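Local coordinates for putative iron-regulated protein A (Parabacteroides distasonis ATCC 8503, PDB 4ECG) that binds calcium ions and, as a member of the imelysin-like M75 peptidase family, may be an iron-regulated protein or a metalloendopeptidase, at residues V43-Y48 and G194-L199; D50-M55 and D187-Y192; N291-K296 and K336-I341. All blocks are in the same frame, centred on the assembly; numbering follows the deposited sequence.

Interaction 1. Residues V43-Y48 and G194-L199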
# COMPACT_ATOMS: atom_id res chain seq x y z
N VAL A 43 6.25 -1.18 13.87
CA VAL A 43 5.94 -1.00 12.44
C VAL A 43 4.41 -1.07 12.15
O VAL A 43 3.82 -0.06 11.83
CB VAL A 43 6.77 -1.89 11.49
CG1 VAL A 43 6.43 -1.52 10.06
CG2 VAL A 43 8.25 -1.66 11.70
N ALA A 44 3.78 -2.23 12.35
CA ALA A 44 2.35 -2.43 12.05
C ALA A 44 1.43 -1.49 12.83
O ALA A 44 0.83 -0.60 12.24
CB ALA A 44 1.93 -3.90 12.30
N LEU A 45 1.29 -1.72 14.14
CA LEU A 45 0.30 -1.00 14.93
C LEU A 45 0.46 0.53 14.80
O LEU A 45 -0.52 1.22 14.62
CB LEU A 45 0.30 -1.44 16.42
CG LEU A 45 -0.43 -2.73 16.84
CD1 LEU A 45 -0.21 -3.05 18.32
CD2 LEU A 45 -1.92 -2.63 16.56
N PRO A 46 1.69 1.07 14.85
CA PRO A 46 1.82 2.54 14.66
C PRO A 46 1.48 3.04 13.25
O PRO A 46 0.89 4.08 13.11
CB PRO A 46 3.27 2.83 14.99
CG PRO A 46 3.72 1.69 15.82
CD PRO A 46 2.95 0.49 15.33
N THR A 47 1.80 2.29 12.21
CA THR A 47 1.44 2.71 10.85
C THR A 47 -0.08 2.82 10.77
O THR A 47 -0.63 3.77 10.23
CB THR A 47 1.98 1.74 9.79
OG1 THR A 47 3.43 1.71 9.79
CG2 THR A 47 1.48 2.10 8.42
N TYR A 48 -0.77 1.85 11.33
CA TYR A 48 -2.21 1.79 11.23
C TYR A 48 -2.83 2.84 12.14
O TYR A 48 -3.83 3.43 11.81
CB TYR A 48 -2.68 0.39 11.63
CG TYR A 48 -2.44 -0.72 10.61
CD1 TYR A 48 -2.56 -0.48 9.26
CD2 TYR A 48 -2.18 -2.00 10.99
CE1 TYR A 48 -2.37 -1.50 8.31
CE2 TYR A 48 -1.99 -3.04 10.05
CZ TYR A 48 -2.11 -2.78 8.70
OH TYR A 48 -1.93 -3.77 7.75
N GLY A 194 -8.87 -4.38 14.28
CA GLY A 194 -8.66 -5.80 14.03
C GLY A 194 -7.29 -6.27 14.53
O GLY A 194 -7.18 -7.33 15.09
N TRP A 195 -6.26 -5.47 14.32
CA TRP A 195 -4.94 -5.77 14.85
C TRP A 195 -4.89 -5.58 16.35
O TRP A 195 -4.36 -6.44 17.05
CB TRP A 195 -3.87 -4.89 14.18
CG TRP A 195 -3.40 -5.43 12.88
CD1 TRP A 195 -4.06 -5.40 11.65
CD2 TRP A 195 -2.17 -6.13 12.62
NE1 TRP A 195 -3.33 -6.05 10.70
CE2 TRP A 195 -2.19 -6.49 11.21
CE3 TRP A 195 -1.11 -6.48 13.37
CZ2 TRP A 195 -1.14 -7.13 10.61
CZ3 TRP A 195 -0.07 -7.13 12.77
CH2 TRP A 195 -0.07 -7.42 11.42
N LEU A 196 -5.45 -4.46 16.84
CA LEU A 196 -5.27 -4.06 18.23
C LEU A 196 -6.03 -4.94 19.19
O LEU A 196 -5.46 -5.32 20.23
CB LEU A 196 -5.64 -2.60 18.48
CG LEU A 196 -5.34 -2.12 19.92
CD1 LEU A 196 -3.85 -2.32 20.27
CD2 LEU A 196 -5.77 -0.66 20.16
N LYS A 197 -7.28 -5.23 18.87
CA LYS A 197 -8.16 -5.98 19.78
C LYS A 197 -9.08 -7.02 19.13
O LYS A 197 -9.80 -7.73 19.83
CB LYS A 197 -8.96 -5.03 20.67
CG LYS A 197 -9.99 -4.13 19.99
CD LYS A 197 -10.68 -3.22 21.04
CE LYS A 197 -12.14 -2.82 20.70
NZ LYS A 197 -12.20 -1.58 19.89
N GLY A 198 -9.02 -7.15 17.80
CA GLY A 198 -10.00 -7.96 17.08
C GLY A 198 -11.35 -7.27 16.85
O GLY A 198 -11.66 -6.24 17.45
N LEU A 199 -12.15 -7.85 15.94
CA LEU A 199 -13.44 -7.29 15.54
C LEU A 199 -14.58 -8.13 16.08
O LEU A 199 -15.72 -7.74 16.02
CB LEU A 199 -13.53 -7.20 14.00
CG LEU A 199 -12.45 -6.36 13.31
CD1 LEU A 199 -12.55 -6.45 11.80
CD2 LEU A 199 -12.51 -4.88 13.76
O HOH W 1 -3.28 -6.33 7.82

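Interaction 2. Residues D50-M55 and D187-Y192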
# COMPACT_ATOMS: atom_id res chain seq x y z
N ASP A 50 -1.52 5.73 12.81
CA ASP A 50 -1.28 7.00 12.12
C ASP A 50 -2.31 7.08 11.01
O ASP A 50 -2.87 8.14 10.76
CB ASP A 50 0.16 7.02 11.55
CG ASP A 50 0.51 8.31 10.75
OD1 ASP A 50 0.18 9.44 11.18
OD2 ASP A 50 1.20 8.16 9.68
N MSE A 51 -2.55 5.96 10.34
CA MSE A 51 -3.62 5.91 9.33
C MSE A 51 -5.01 6.29 9.96
O MSE A 51 -5.73 7.10 9.37
CB MSE A 51 -3.70 4.54 8.67
CG MSE A 51 -4.48 4.57 7.33
SE MSE A 51 -4.62 2.81 6.60
CE MSE A 51 -5.99 3.31 5.28
N LEU A 52 -5.37 5.75 11.12
CA LEU A 52 -6.69 6.05 11.67
C LEU A 52 -6.76 7.54 11.98
O LEU A 52 -7.75 8.19 11.62
CB LEU A 52 -7.06 5.19 12.90
CG LEU A 52 -8.42 5.46 13.58
CD1 LEU A 52 -9.59 5.34 12.60
CD2 LEU A 52 -8.62 4.57 14.80
N THR A 53 -5.70 8.10 12.56
CA THR A 53 -5.67 9.51 12.93
C THR A 53 -5.85 10.32 11.64
O THR A 53 -6.70 11.19 11.58
CB THR A 53 -4.39 9.92 13.71
OG1 THR A 53 -4.31 9.19 14.95
CG2 THR A 53 -4.37 11.42 14.00
N LYS A 54 -5.09 10.00 10.60
CA LYS A 54 -5.12 10.79 9.38
C LYS A 54 -6.44 10.58 8.62
O LYS A 54 -6.91 11.51 7.93
CB LYS A 54 -3.94 10.48 8.44
CG LYS A 54 -2.53 10.54 9.03
CD LYS A 54 -1.89 11.89 8.88
CE LYS A 54 -0.52 12.00 9.57
NZ LYS A 54 0.51 11.33 8.75
N MSE A 55 -7.04 9.39 8.73
CA MSE A 55 -8.34 9.11 8.10
C MSE A 55 -9.48 9.87 8.77
O MSE A 55 -10.36 10.36 8.11
CB MSE A 55 -8.64 7.61 8.04
CG MSE A 55 -9.84 7.25 7.19
SE MSE A 55 -9.55 7.64 5.26
CE MSE A 55 -8.65 6.01 4.84
N ASP A 187 -13.50 1.29 7.36
CA ASP A 187 -12.58 0.21 6.99
C ASP A 187 -11.27 0.39 7.76
O ASP A 187 -10.74 -0.55 8.31
CB ASP A 187 -12.33 0.15 5.47
CG ASP A 187 -13.55 -0.38 4.64
OD1 ASP A 187 -14.47 -1.00 5.24
OD2 ASP A 187 -13.56 -0.21 3.36
N THR A 188 -10.82 1.63 7.88
CA THR A 188 -9.60 1.98 8.63
C THR A 188 -9.73 1.70 10.12
O THR A 188 -8.82 1.15 10.72
CB THR A 188 -9.16 3.46 8.37
OG1 THR A 188 -9.09 3.70 6.96
CG2 THR A 188 -7.78 3.72 8.98
N GLN A 189 -10.85 2.06 10.71
CA GLN A 189 -11.16 1.64 12.07
C GLN A 189 -11.09 0.13 12.17
O GLN A 189 -10.50 -0.37 13.11
CB GLN A 189 -12.54 2.13 12.55
CG GLN A 189 -12.54 3.63 12.86
CD GLN A 189 -13.93 4.26 12.88
OE1 GLN A 189 -14.92 3.62 12.53
NE2 GLN A 189 -13.99 5.55 13.30
N ASP A 190 -11.69 -0.60 11.22
CA ASP A 190 -11.72 -2.05 11.33
C ASP A 190 -10.29 -2.61 11.25
O ASP A 190 -9.93 -3.50 11.99
CB ASP A 190 -12.69 -2.70 10.32
CG ASP A 190 -14.18 -2.45 10.68
OD1 ASP A 190 -14.44 -2.09 11.83
OD2 ASP A 190 -15.08 -2.58 9.82
N LEU A 191 -9.45 -2.01 10.43
CA LEU A 191 -8.08 -2.45 10.22
C LEU A 191 -7.27 -2.31 11.51
O LEU A 191 -6.58 -3.24 11.91
CB LEU A 191 -7.44 -1.59 9.10
CG LEU A 191 -6.07 -1.95 8.54
CD1 LEU A 191 -5.98 -3.45 8.25
CD2 LEU A 191 -5.80 -1.10 7.27
N TYR A 192 -7.33 -1.13 12.12
CA TYR A 192 -6.53 -0.85 13.30
C TYR A 192 -7.08 -1.66 14.46
O TYR A 192 -6.31 -2.37 15.11
CB TYR A 192 -6.45 0.65 13.63
CG TYR A 192 -5.85 0.96 14.97
CD1 TYR A 192 -4.49 0.80 15.20
CD2 TYR A 192 -6.64 1.43 16.02
CE1 TYR A 192 -3.92 1.08 16.44
CE2 TYR A 192 -6.07 1.74 17.26
CZ TYR A 192 -4.71 1.56 17.46
OH TYR A 192 -4.14 1.84 18.69

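Interaction 3. Residues N291-K296 and K336-I341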
# COMPACT_ATOMS: atom_id res chain seq x y z
N ASN A 291 5.26 2.35 -0.93
CA ASN A 291 5.27 0.90 -0.89
C ASN A 291 6.66 0.28 -0.61
O ASN A 291 6.78 -0.76 0.05
CB ASN A 291 4.83 0.34 -2.22
CG ASN A 291 3.39 0.65 -2.58
OD1 ASN A 291 3.06 0.69 -3.78
ND2 ASN A 291 2.52 0.84 -1.58
N ILE A 292 7.73 0.89 -1.10
CA ILE A 292 9.05 0.35 -0.81
C ILE A 292 9.49 0.84 0.57
O ILE A 292 10.14 0.13 1.27
CB ILE A 292 10.04 0.70 -1.91
CG1 ILE A 292 9.50 0.23 -3.27
CG2 ILE A 292 11.41 0.12 -1.60
CD1 ILE A 292 9.16 -1.27 -3.39
N VAL A 293 9.05 2.02 1.00
CA VAL A 293 9.33 2.48 2.39
C VAL A 293 8.72 1.46 3.36
O VAL A 293 9.29 1.15 4.37
CB VAL A 293 8.93 3.97 2.67
CG1 VAL A 293 9.14 4.37 4.13
CG2 VAL A 293 9.79 4.91 1.89
N SER A 294 7.58 0.90 3.04
CA SER A 294 6.99 -0.14 3.85
C SER A 294 7.95 -1.31 4.07
O SER A 294 8.05 -1.82 5.19
CB SER A 294 5.69 -0.66 3.21
OG SER A 294 4.98 -1.48 4.09
N ILE A 295 8.66 -1.72 3.01
CA ILE A 295 9.65 -2.81 3.14
C ILE A 295 10.80 -2.41 4.09
O ILE A 295 11.26 -3.18 4.94
CB ILE A 295 10.26 -3.21 1.77
CG1 ILE A 295 9.20 -3.76 0.81
CG2 ILE A 295 11.36 -4.21 1.97
CD1 ILE A 295 9.71 -4.03 -0.59
N LYS A 296 11.23 -1.18 3.91
CA LYS A 296 12.37 -0.60 4.58
C LYS A 296 12.11 -0.51 6.06
O LYS A 296 12.94 -0.91 6.86
CB LYS A 296 12.69 0.78 3.99
CG LYS A 296 14.00 1.36 4.46
CD LYS A 296 14.35 2.67 3.75
CE LYS A 296 15.64 3.27 4.26
NZ LYS A 296 15.87 4.63 3.70
N LYS A 336 18.48 1.59 -3.48
CA LYS A 336 18.57 1.66 -4.95
C LYS A 336 17.15 1.66 -5.58
O LYS A 336 16.90 2.31 -6.58
CB LYS A 336 19.36 0.46 -5.43
CG LYS A 336 20.17 0.61 -6.70
CD LYS A 336 21.11 -0.60 -6.84
CE LYS A 336 21.18 -1.13 -8.27
NZ LYS A 336 21.96 -2.40 -8.39
N THR A 337 16.22 0.97 -4.95
CA THR A 337 14.89 0.79 -5.52
C THR A 337 14.10 2.07 -5.32
O THR A 337 13.45 2.51 -6.25
CB THR A 337 14.17 -0.44 -4.91
OG1 THR A 337 15.02 -1.60 -5.05
CG2 THR A 337 12.79 -0.68 -5.59
N ILE A 338 14.18 2.66 -4.12
CA ILE A 338 13.57 3.95 -3.80
C ILE A 338 14.18 5.05 -4.66
O ILE A 338 13.47 5.88 -5.21
CB ILE A 338 13.77 4.31 -2.30
CG1 ILE A 338 12.99 3.36 -1.40
CG2 ILE A 338 13.33 5.74 -1.97
CD1 ILE A 338 13.47 3.35 0.08
N ASP A 339 15.50 5.08 -4.76
CA ASP A 339 16.13 6.11 -5.58
C ASP A 339 15.68 6.00 -7.06
O ASP A 339 15.47 7.03 -7.71
CB ASP A 339 17.68 6.07 -5.47
CG ASP A 339 18.22 6.50 -4.05
OD1 ASP A 339 17.49 6.92 -3.12
OD2 ASP A 339 19.42 6.41 -3.88
N ALA A 340 15.54 4.76 -7.58
CA ALA A 340 15.14 4.52 -8.98
C ALA A 340 13.67 4.96 -9.18
O ALA A 340 13.36 5.59 -10.14
CB ALA A 340 15.31 3.05 -9.34
N ILE A 341 12.81 4.67 -8.22
CA ILE A 341 11.44 5.10 -8.32
C ILE A 341 11.42 6.62 -8.36
O ILE A 341 10.82 7.15 -9.27
CB ILE A 341 10.53 4.55 -7.21
CG1 ILE A 341 10.39 3.03 -7.35
CG2 ILE A 341 9.18 5.24 -7.29
CD1 ILE A 341 9.87 2.25 -6.14

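Interaction 1. Residues V43-Y48 and G194-L199
Leu45 and Trp195 bring their CA atoms to 7.1 Å of each other where helix 29-68, kinked at Pro46 because its N has no bond to the turn before, meets the last turn of helix 171-196. Trp195 takes part in most of the contacts, and one face of its indole receives two groups from the facing helix. Tyr48 CE2 sits above the rim of the five-membered ring, 3.4 Å from Trp195 NE1, with the ring planes turned 52° apart. Ala44 CB lies over the six-membered ring, 4.2 Å from its centroid, a CH-pi contact. In the mainly helical imelysin-like fold this is how the first long helix meets the end of a second one, just before the chain leaves helical geometry at Lys197. The Trp195 CG lies beside the backbone N (chi1 -83°), which brings the indole face to Tyr48 and Ala44. Leu45 CD2 packs 3.8 Å from Trp195 CB and also touches Leu196. Water 1 joins the polar ends: it accepts from Trp195 NE1 at 2.9 Å, in the plane of the indole, and lies 2.9 Å from Tyr48 OH. Tyr208 and Phe94 add edge-to-face ring contacts to Trp195 and Tyr48, respectively.

Interaction 2. Residues D50-M55 and D187-Y192
Thr188 packs its methyl against the backbone of Leu52, with Thr188 CG2 3.7 Å from Leu52 CA, where the CA atoms of the two residues come within 5.9 Å. The same methyl reaches the Met51 chain, 3.8 Å from Met51 CG. Both methionines are selenomethionines. The selenium of Met51 passes Leu191 CD2 at 4.1 Å, whereas the Met55 chain bends at its second and third torsions, bringing its CE to Thr188 OG1. Helices 50-55 and 187-192 form an antiparallel pair in the helical imelysin-like fold, their axes 9.3 Å apart and crossing at -159°. Leu52 makes the other apolar contacts: with CG opposite its backbone N (chi1 178°), it sends its two methyls to different partners, CD1 to Gln189 CG at 3.4 Å and CD2 to Tyr192 CD2 at 3.9 Å. Among polar contacts, no hydrogen bond links the two segments. The hydroxyl of Thr188, although bordered by the CE atoms of Met51 and Met55, is hydrogen-bonded to Met184 O one turn back in its own helix. Asp50 forms salt bridges to Lys54 and to Arg303, while Trp88 of helix 71-89 packs against both Met51 and Leu191.

Interaction 3. Residues N291-K296 and K336-I341
Ile292 meets three side chains of helix 336-341 and is the centre of this contact. Its two branches divide the work. Ile292 CG2 lies 3.6 Å from Ile338 CG1, the two side chains sliding past each other in opposite directions, while Ile292 CG1 lies 3.5 Å from Ile341 CD1 and 4.1 Å from Thr337 CG2. This division follows from the first torsion, which sets CG1 opposite the carbonyl carbon and CG2 opposite the backbone N (chi1 -55°). The CB of Ile338 points to the side of the interface, but the extended chain carries CD1 in to it, 3.8 Å from Lys296 CD and roughly at right angles to the lysine chain. Val293 CG2 only brushes the same methyl, at 4.4 Å. With an alanine here in place of Ile292, a gap is likely to open among Ile338, Ile341 and Thr337, leaving Ile341 CD1 and Ile338 CG1 without their nearest partner across the pair. The backbones form a nearly antiparallel pair within the helical imelysin-like domain, with axes 9.9 Å apart and a crossing angle of -165°, and the segments touch through carbon atoms with no hydrogen bond between them. What holds the surrounding groups comes from the next shell. The fully extended Lys296 uses its aliphatic stem as part of the apolar surface and carries its ammonium group to a salt bridge with Asp335, while the Thr337 hydroxyl bonds to Gln333 O, leaving the methyl turned to Ile292. Beyond this contact, Asn291 ND2 bonds to Glu89 O and Ser294 OG to Gln90 O and Ala93 N, which ties this helix to the backbone of Glu89 and its neighbours, close to Glu92, which binds calcium here.

Overall arrangement
Interactions 1 and 2 are neighbouring stations on one helix pair: both join helix 29-68 to helix 171-196, their centres are about 9 Å apart, and they touch directly, for instance through Tyr48 against Leu191 and Tyr192. Because the helices run antiparallel, 50-55 with 187-192 falls within the stretch of chain that 43-48 with 194-199 brackets. Interaction 3 comes later in the sequence and pairs helix 284-300 with helix 324-343. Its centre lies about 23 Å from each of the others, and it is on the opposite side of the chain's centre from interaction 2. The example illustrates how a mainly helical protein is built from separate antiparallel pairings, here with calcium-binding Glu92 near interactions 1 and 3.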